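Local coordinates for DspB (Aggregatibacter actinomycetemcomitans, PDB 1YHT), which probably hydrolyses terminal N-acetylhexosamine residues of biofilm polysaccharide as a family 20 glycoside hydrolase, thereby releasing cells from biofilms, at residues V34-G47 with Q343-H355. Sequence-based numbering, arbitrary orientation.
Sequences VIKSFIDTISLSGG and QKNTKSLLEAVIH
The aliphatic part of Q343 lies across the F38 ring in a CH-pi contact, CG sitting 3.8 Å from the ring centroid and almost on its normal. With CG anti to the backbone N (chi1 -172°) and the chain bent at chi2, Q343 fits as a knob among V34, S37, F38 and T41; V34 CG1 touches its CB at 3.7 Å. T41 returns the interlock, set among Q343, K347, L350 and E351. Its methyl CG2 meets L350 CD2 at 3.6 Å, while OG1, on the other branch, faces the K347 chain. Further along, I354 CD1 packs against I42 CA at 3.8 Å, and I354 CG2 rests on S45 CB and G47 N.

No direct hydrogen bond joins segments 34-47 and 343-355. S45 OG instead turns back to T41 O (2.7 Å), approaching from the opposite face of that carbonyl plane to S45 N, and E351 CG packs on the hydroxyl. A water donates to S45 O and bridges weakly to H355 ND1. G46, at positive phi, forms a Schellman motif after the last turn of the first helix, beside I354.

The segment axes come within 9.6 Å and run roughly parallel, crossing at -33°. This joins the first and last helices of the TIM barrel's outer layer: F38 and I42 reach strand 18-24, L350 reaches strand 324-329, and helix 94-106 flanks helix 32-44 through I35 and I39.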
ATOM      1  N   VAL A  34      18.483  -3.956   2.976  1.00  8.00           N
ATOM      2  CA  VAL A  34      17.563  -3.568   4.031  1.00  7.31           C
ATOM      3  C   VAL A  34      16.189  -4.186   3.813  1.00  7.07           C
ATOM      4  O   VAL A  34      15.553  -4.623   4.765  1.00  7.21           O
ATOM      5  CB  VAL A  34      17.479  -2.052   4.153  1.00  7.57           C
ATOM      6  CG1 VAL A  34      16.370  -1.642   5.083  1.00  8.68           C
ATOM      7  CG2 VAL A  34      18.856  -1.453   4.603  1.00 10.07           C
ATOM      8  N   ILE A  35      15.732  -4.265   2.557  1.00  7.51           N
ATOM      9  CA  ILE A  35      14.482  -4.948   2.254  1.00  6.84           C
ATOM     10  C   ILE A  35      14.541  -6.417   2.675  1.00  7.65           C
ATOM     11  O   ILE A  35      13.588  -6.951   3.261  1.00  8.10           O
ATOM     12  CB  ILE A  35      14.114  -4.799   0.776  1.00  7.83           C
ATOM     13  CG1 ILE A  35      13.695  -3.315   0.499  1.00  6.71           C
ATOM     14  CG2 ILE A  35      12.944  -5.722   0.448  1.00  8.08           C
ATOM     15  CD1 ILE A  35      13.457  -2.967  -0.936  1.00  7.88           C
ATOM     16  N   LYS A  36      15.658  -7.068   2.402  1.00  6.79           N
ATOM     17  CA  LYS A  36      15.889  -8.431   2.875  1.00  7.43           C
ATOM     18  C   LYS A  36      15.889  -8.554   4.415  1.00  7.47           C
ATOM     19  O   LYS A  36      15.425  -9.565   4.935  1.00  8.73           O
ATOM     20  CB  LYS A  36      17.189  -8.993   2.323  1.00  6.99           C
ATOM     21  CG  LYS A  36      17.129  -9.385   0.862  1.00  9.67           C
ATOM     22  CD  LYS A  36      18.533  -9.635   0.338  1.00 12.89           C
ATOM     23  CE  LYS A  36      18.535 -10.094  -1.127  1.00 13.32           C
ATOM     24  NZ  LYS A  36      19.838 -10.708  -1.437  1.00 13.05           N
ATOM     25  N   SER A  37      16.405  -7.549   5.125  1.00  6.88           N
ATOM     26  CA  SER A  37      16.313  -7.538   6.581  1.00  7.22           C
ATOM     27  C   SER A  37      14.870  -7.455   7.098  1.00  6.57           C
ATOM     28  O   SER A  37      14.508  -8.117   8.042  1.00  5.35           O
ATOM     29  CB  SER A  37      17.193  -6.413   7.173  1.00  8.73           C
ATOM     30  OG  SER A  37      18.584  -6.681   6.984  1.00  7.69           O
ATOM     31  N   PHE A  38      14.037  -6.623   6.463  1.00  6.34           N
ATOM     32  CA  PHE A  38      12.615  -6.564   6.785  1.00  7.13           C
ATOM     33  C   PHE A  38      11.986  -7.938   6.559  1.00  6.13           C
ATOM     34  O   PHE A  38      11.178  -8.407   7.388  1.00  8.03           O
ATOM     35  CB  PHE A  38      11.876  -5.539   5.883  1.00  6.78           C
ATOM     36  CG  PHE A  38      11.980  -4.148   6.314  1.00  6.80           C
ATOM     37  CD1 PHE A  38      11.515  -3.755   7.553  1.00  8.95           C
ATOM     38  CD2 PHE A  38      12.533  -3.186   5.477  1.00  7.44           C
ATOM     39  CE1 PHE A  38      11.564  -2.426   7.935  1.00  8.70           C
ATOM     40  CE2 PHE A  38      12.565  -1.877   5.844  1.00  7.48           C
ATOM     41  CZ  PHE A  38      12.095  -1.495   7.109  1.00  8.26           C
ATOM     42  N   ILE A  39      12.340  -8.582   5.437  1.00  6.11           N
ATOM     43  CA  ILE A  39      11.861  -9.936   5.158  1.00  6.30           C
ATOM     44  C   ILE A  39      12.273 -10.944   6.290  1.00  7.36           C
ATOM     45  O   ILE A  39      11.492 -11.801   6.694  1.00  8.05           O
ATOM     46  CB  ILE A  39      12.316 -10.422   3.787  1.00  5.97           C
ATOM     47  CG1 ILE A  39      11.471  -9.746   2.696  1.00  7.09           C
ATOM     48  CG2 ILE A  39      12.174 -11.971   3.686  1.00  6.65           C
ATOM     49  CD1 ILE A  39      12.115  -9.688   1.401  1.00  8.32           C
ATOM     50  N   ASP A  40      13.495 -10.802   6.793  1.00  8.02           N
ATOM     51  CA  ASP A  40      13.982 -11.669   7.891  1.00  8.19           C
ATOM     52  C   ASP A  40      13.109 -11.494   9.109  1.00  8.28           C
ATOM     53  O   ASP A  40      12.630 -12.478   9.685  1.00 10.50           O
ATOM     54  CB  ASP A  40      15.408 -11.334   8.227  1.00  7.97           C
ATOM     55  CG  ASP A  40      16.375 -11.688   7.102  1.00  8.70           C
ATOM     56  OD1 ASP A  40      16.139 -12.632   6.323  1.00  8.44           O
ATOM     57  OD2 ASP A  40      17.407 -11.002   7.006  1.00 10.19           O
ATOM     58  N   THR A  41      12.826 -10.259   9.468  1.00  8.33           N
ATOM     59  CA  THR A  41      11.952  -9.977  10.620  1.00  9.28           C
ATOM     60  C   THR A  41      10.553 -10.572  10.427  1.00  9.03           C
ATOM     61  O   THR A  41      10.032 -11.224  11.332  1.00  9.16           O
ATOM     62  CB  THR A  41      11.855  -8.472  10.891  1.00  9.17           C
ATOM     63  OG1 THR A  41      13.149  -7.984  11.112  1.00  7.95           O
ATOM     64  CG2 THR A  41      11.016  -8.143  12.117  1.00 11.05           C
ATOM     65  N   ILE A  42       9.969 -10.375   9.235  1.00  8.87           N
ATOM     66  CA  ILE A  42       8.636 -10.872   8.960  1.00  8.55           C
ATOM     67  C   ILE A  42       8.648 -12.405   9.161  1.00  8.99           C
ATOM     68  O   ILE A  42       7.776 -12.980   9.841  1.00  7.70           O
ATOM     69  CB  ILE A  42       8.137 -10.479   7.527  1.00  8.38           C
ATOM     70  CG1 ILE A  42       8.002  -8.949   7.393  1.00  8.23           C
ATOM     71  CG2 ILE A  42       6.756 -11.100   7.235  1.00  8.24           C
ATOM     72  CD1 ILE A  42       7.995  -8.456   5.974  1.00  7.66           C
ATOM     73  N   SER A  43       9.641 -13.043   8.544  1.00  9.60           N
ATOM     74  CA  SER A  43       9.754 -14.490   8.502  1.00 10.78           C
ATOM     75  C   SER A  43       9.976 -15.084   9.879  1.00 11.14           C
ATOM     76  O   SER A  43       9.270 -16.018  10.275  1.00  9.68           O
ATOM     77  CB  SER A  43      10.925 -14.883   7.613  1.00 10.81           C
ATOM     78  OG  SER A  43      11.087 -16.286   7.623  1.00 12.51           O
ATOM     79  N   LEU A  44      10.987 -14.559  10.588  1.00 11.48           N
ATOM     80  CA  LEU A  44      11.319 -15.022  11.924  1.00 12.21           C
ATOM     81  C   LEU A  44      10.229 -14.754  12.947  1.00 13.45           C
ATOM     82  O   LEU A  44      10.151 -15.457  13.969  1.00 11.38           O
ATOM     83  CB  LEU A  44      12.600 -14.339  12.413  1.00 12.90           C
ATOM     84  CG  LEU A  44      13.855 -14.738  11.610  1.00 14.99           C
ATOM     85  CD1 LEU A  44      14.994 -13.763  11.888  1.00 16.14           C
ATOM     86  CD2 LEU A  44      14.272 -16.185  11.894  1.00 17.78           C
ATOM     87  N   SER A  45       9.403 -13.731  12.720  1.00 12.57           N
ATOM     88  CA  SER A  45       8.299 -13.455  13.660  1.00 13.26           C
ATOM     89  C   SER A  45       7.065 -14.317  13.372  1.00 13.83           C
ATOM     90  O   SER A  45       6.093 -14.267  14.139  1.00 14.73           O
ATOM     91  CB  SER A  45       7.906 -11.984  13.581  1.00 13.22           C
ATOM     92  OG  SER A  45       9.035 -11.154  13.827  1.00 12.52           O
ATOM     93  N   GLY A  46       7.077 -15.054  12.253  1.00 12.87           N
ATOM     94  CA  GLY A  46       5.954 -15.908  11.847  1.00 13.15           C
ATOM     95  C   GLY A  46       4.950 -15.203  10.938  1.00 12.50           C
ATOM     96  O   GLY A  46       3.805 -15.658  10.778  1.00 12.63           O
ATOM     97  N   GLY A  47       5.364 -14.102  10.325  1.00 11.38           N
ATOM     98  CA  GLY A  47       4.515 -13.403   9.336  1.00 10.50           C
ATOM     99  C   GLY A  47       4.621 -14.031   7.976  1.00 11.22           C
ATOM    100  O   GLY A  47       5.434 -14.981   7.759  1.00  9.89           O
ATOM    101  N   GLN A 343      14.850   0.503   9.538  1.00 10.79           N
ATOM    102  CA  GLN A 343      14.663  -0.916   9.722  1.00 10.74           C
ATOM    103  C   GLN A 343      15.032  -1.368  11.145  1.00 11.68           C
ATOM    104  O   GLN A 343      14.247  -2.068  11.795  1.00 12.36           O
ATOM    105  CB  GLN A 343      15.485  -1.657   8.688  1.00 11.09           C
ATOM    106  CG  GLN A 343      15.251  -3.162   8.617  1.00 11.60           C
ATOM    107  CD  GLN A 343      16.132  -3.970   9.579  1.00 15.02           C
ATOM    108  OE1 GLN A 343      17.309  -3.699   9.751  1.00 14.88           O
ATOM    109  NE2 GLN A 343      15.537  -4.952  10.207  1.00 10.92           N
ATOM    110  N   LYS A 344      16.213  -0.999  11.627  1.00 11.53           N
ATOM    111  CA  LYS A 344      16.637  -1.468  12.958  1.00 12.52           C
ATOM    112  C   LYS A 344      15.715  -0.962  14.064  1.00 12.48           C
ATOM    113  O   LYS A 344      15.404  -1.695  14.994  1.00 12.35           O
ATOM    114  CB  LYS A 344      18.095  -1.106  13.257  1.00 13.09           C
ATOM    115  CG  LYS A 344      18.367   0.369  13.343  1.00 17.81           C
ATOM    116  CD  LYS A 344      19.876   0.697  13.777  1.00 24.21           C
ATOM    117  CE  LYS A 344      20.908   0.624  12.626  1.00 28.67           C
ATOM    118  NZ  LYS A 344      21.200   1.980  11.886  1.00 30.79           N
ATOM    119  N   ASN A 345      15.260   0.285  13.938  1.00 12.38           N
ATOM    120  CA  ASN A 345      14.400   0.874  14.972  1.00 12.99           C
ATOM    121  C   ASN A 345      12.940   0.418  14.964  1.00 12.35           C
ATOM    122  O   ASN A 345      12.248   0.580  15.983  1.00 12.78           O
ATOM    123  CB  ASN A 345      14.515   2.382  14.979  1.00 11.49           C
ATOM    124  CG  ASN A 345      15.810   2.852  15.646  1.00 15.72           C
ATOM    125  OD1 ASN A 345      15.882   2.929  16.878  1.00 21.04           O
ATOM    126  ND2 ASN A 345      16.838   3.141  14.840  1.00 11.00           N
ATOM    127  N   THR A 346      12.458  -0.098  13.834  1.00 11.52           N
ATOM    128  CA  THR A 346      11.048  -0.547  13.747  1.00 10.65           C
ATOM    129  C   THR A 346      10.901  -2.045  13.964  1.00 10.55           C
ATOM    130  O   THR A 346       9.801  -2.566  13.969  1.00 10.59           O
ATOM    131  CB  THR A 346      10.390  -0.160  12.381  1.00 11.04           C
ATOM    132  OG1 THR A 346      11.203  -0.601  11.294  1.00  9.24           O
ATOM    133  CG2 THR A 346      10.243   1.373  12.293  1.00  9.09           C
ATOM    134  N   LYS A 347      12.013  -2.742  14.148  1.00 11.18           N
ATOM    135  CA  LYS A 347      11.998  -4.191  14.306  1.00 11.85           C
ATOM    136  C   LYS A 347      11.110  -4.653  15.462  1.00 11.58           C
ATOM    137  O   LYS A 347      10.322  -5.555  15.312  1.00 10.43           O
ATOM    138  CB  LYS A 347      13.439  -4.698  14.519  1.00 12.47           C
ATOM    139  CG  LYS A 347      13.726  -6.136  14.202  1.00 14.81           C
ATOM    140  CD  LYS A 347      15.266  -6.376  14.224  1.00 17.50           C
ATOM    141  CE  LYS A 347      15.836  -7.383  13.136  1.00 22.80           C
ATOM    142  NZ  LYS A 347      16.516  -6.852  11.805  1.00 17.40           N
ATOM    143  N   SER A 348      11.299  -4.066  16.638  1.00 10.78           N
ATOM    144  CA  SER A 348      10.500  -4.445  17.796  1.00 11.53           C
ATOM    145  C   SER A 348       9.001  -4.276  17.516  1.00 11.11           C
ATOM    146  O   SER A 348       8.196  -5.096  17.897  1.00 10.88           O
ATOM    147  CB  SER A 348      10.913  -3.602  19.010  1.00 11.74           C
ATOM    148  OG  SER A 348      12.247  -3.965  19.400  1.00 13.94           O
ATOM    149  N   LEU A 349       8.647  -3.198  16.815  1.00 11.58           N
ATOM    150  CA  LEU A 349       7.263  -2.878  16.573  1.00 11.40           C
ATOM    151  C   LEU A 349       6.687  -3.851  15.562  1.00 11.17           C
ATOM    152  O   LEU A 349       5.546  -4.314  15.685  1.00 11.80           O
ATOM    153  CB  LEU A 349       7.172  -1.425  16.119  1.00 11.56           C
ATOM    154  CG  LEU A 349       5.821  -0.918  15.609  1.00 10.65           C
ATOM    155  CD1 LEU A 349       4.721  -1.080  16.632  1.00 12.69           C
ATOM    156  CD2 LEU A 349       5.962   0.559  15.189  1.00 10.23           C
ATOM    157  N   LEU A 350       7.469  -4.163  14.537  1.00 10.38           N
ATOM    158  CA  LEU A 350       7.002  -5.118  13.529  1.00 10.65           C
ATOM    159  C   LEU A 350       6.797  -6.504  14.121  1.00  9.68           C
ATOM    160  O   LEU A 350       5.809  -7.163  13.837  1.00 10.42           O
ATOM    161  CB  LEU A 350       7.998  -5.172  12.340  1.00 10.69           C
ATOM    162  CG  LEU A 350       7.660  -6.183  11.231  1.00  9.65           C
ATOM    163  CD1 LEU A 350       6.239  -5.995  10.630  1.00 11.42           C
ATOM    164  CD2 LEU A 350       8.733  -6.196  10.149  1.00 11.70           C
ATOM    165  N   GLU A 351       7.747  -6.951  14.944  1.00 10.74           N
ATOM    166  CA  GLU A 351       7.597  -8.195  15.704  1.00 11.53           C
ATOM    167  C   GLU A 351       6.328  -8.237  16.543  1.00 10.31           C
ATOM    168  O   GLU A 351       5.605  -9.221  16.536  1.00 11.43           O
ATOM    169  CB  GLU A 351       8.824  -8.456  16.609  1.00 11.10           C
ATOM    170  CG  GLU A 351      10.072  -8.749  15.823  1.00 16.67           C
ATOM    171  CD  GLU A 351      11.323  -8.829  16.696  1.00 19.32           C
ATOM    172  OE1 GLU A 351      11.230  -8.572  17.929  1.00 19.71           O
ATOM    173  OE2 GLU A 351      12.364  -9.184  16.124  1.00 23.09           O
ATOM    174  N   ALA A 352       6.086  -7.168  17.280  1.00 11.78           N
ATOM    175  CA  ALA A 352       4.902  -7.034  18.158  1.00 11.56           C
ATOM    176  C   ALA A 352       3.594  -7.139  17.368  1.00 10.90           C
ATOM    177  O   ALA A 352       2.685  -7.817  17.763  1.00 10.90           O
ATOM    178  CB  ALA A 352       4.926  -5.698  18.868  1.00 11.23           C
ATOM    179  N   VAL A 353       3.502  -6.427  16.260  1.00 10.36           N
ATOM    180  CA  VAL A 353       2.283  -6.464  15.442  1.00  9.14           C
ATOM    181  C   VAL A 353       2.003  -7.898  14.919  1.00  9.32           C
ATOM    182  O   VAL A 353       0.862  -8.401  15.004  1.00  8.69           O
ATOM    183  CB  VAL A 353       2.372  -5.467  14.261  1.00  9.41           C
ATOM    184  CG1 VAL A 353       1.150  -5.634  13.307  1.00 10.49           C
ATOM    185  CG2 VAL A 353       2.460  -4.033  14.771  1.00  8.90           C
ATOM    186  N   ILE A 354       3.044  -8.562  14.453  1.00  8.99           N
ATOM    187  CA  ILE A 354       2.952  -9.927  13.926  1.00 10.83           C
ATOM    188  C   ILE A 354       2.546 -10.889  15.040  1.00 10.79           C
ATOM    189  O   ILE A 354       1.655 -11.696  14.853  1.00  9.79           O
ATOM    190  CB  ILE A 354       4.268 -10.415  13.221  1.00 10.71           C
ATOM    191  CG1 ILE A 354       4.483  -9.654  11.915  1.00 11.24           C
ATOM    192  CG2 ILE A 354       4.226 -11.891  12.949  1.00 11.38           C
ATOM    193  CD1 ILE A 354       5.858  -9.806  11.273  1.00  9.80           C
ATOM    194  N   HIS A 355       3.237 -10.819  16.164  1.00 11.65           N
ATOM    195  CA  HIS A 355       2.933 -11.690  17.283  1.00 12.97           C
ATOM    196  C   HIS A 355       1.540 -11.418  17.855  1.00 13.12           C
ATOM    197  O   HIS A 355       0.834 -12.349  18.149  1.00 14.58           O
ATOM    198  CB  HIS A 355       3.972 -11.571  18.395  1.00 13.40           C
ATOM    199  CG  HIS A 355       5.317 -12.132  18.049  1.00 16.95           C
ATOM    200  ND1 HIS A 355       5.484 -13.339  17.405  1.00 20.40           N
ATOM    201  CD2 HIS A 355       6.569 -11.669  18.303  1.00 21.99           C
ATOM    202  CE1 HIS A 355       6.774 -13.574  17.229  1.00 21.44           C
ATOM    203  NE2 HIS A 355       7.459 -12.576  17.757  1.00 18.70           N
TER
HETATM  204  O   HOH W   1       3.600 -15.016  15.076  1.00 28.82           O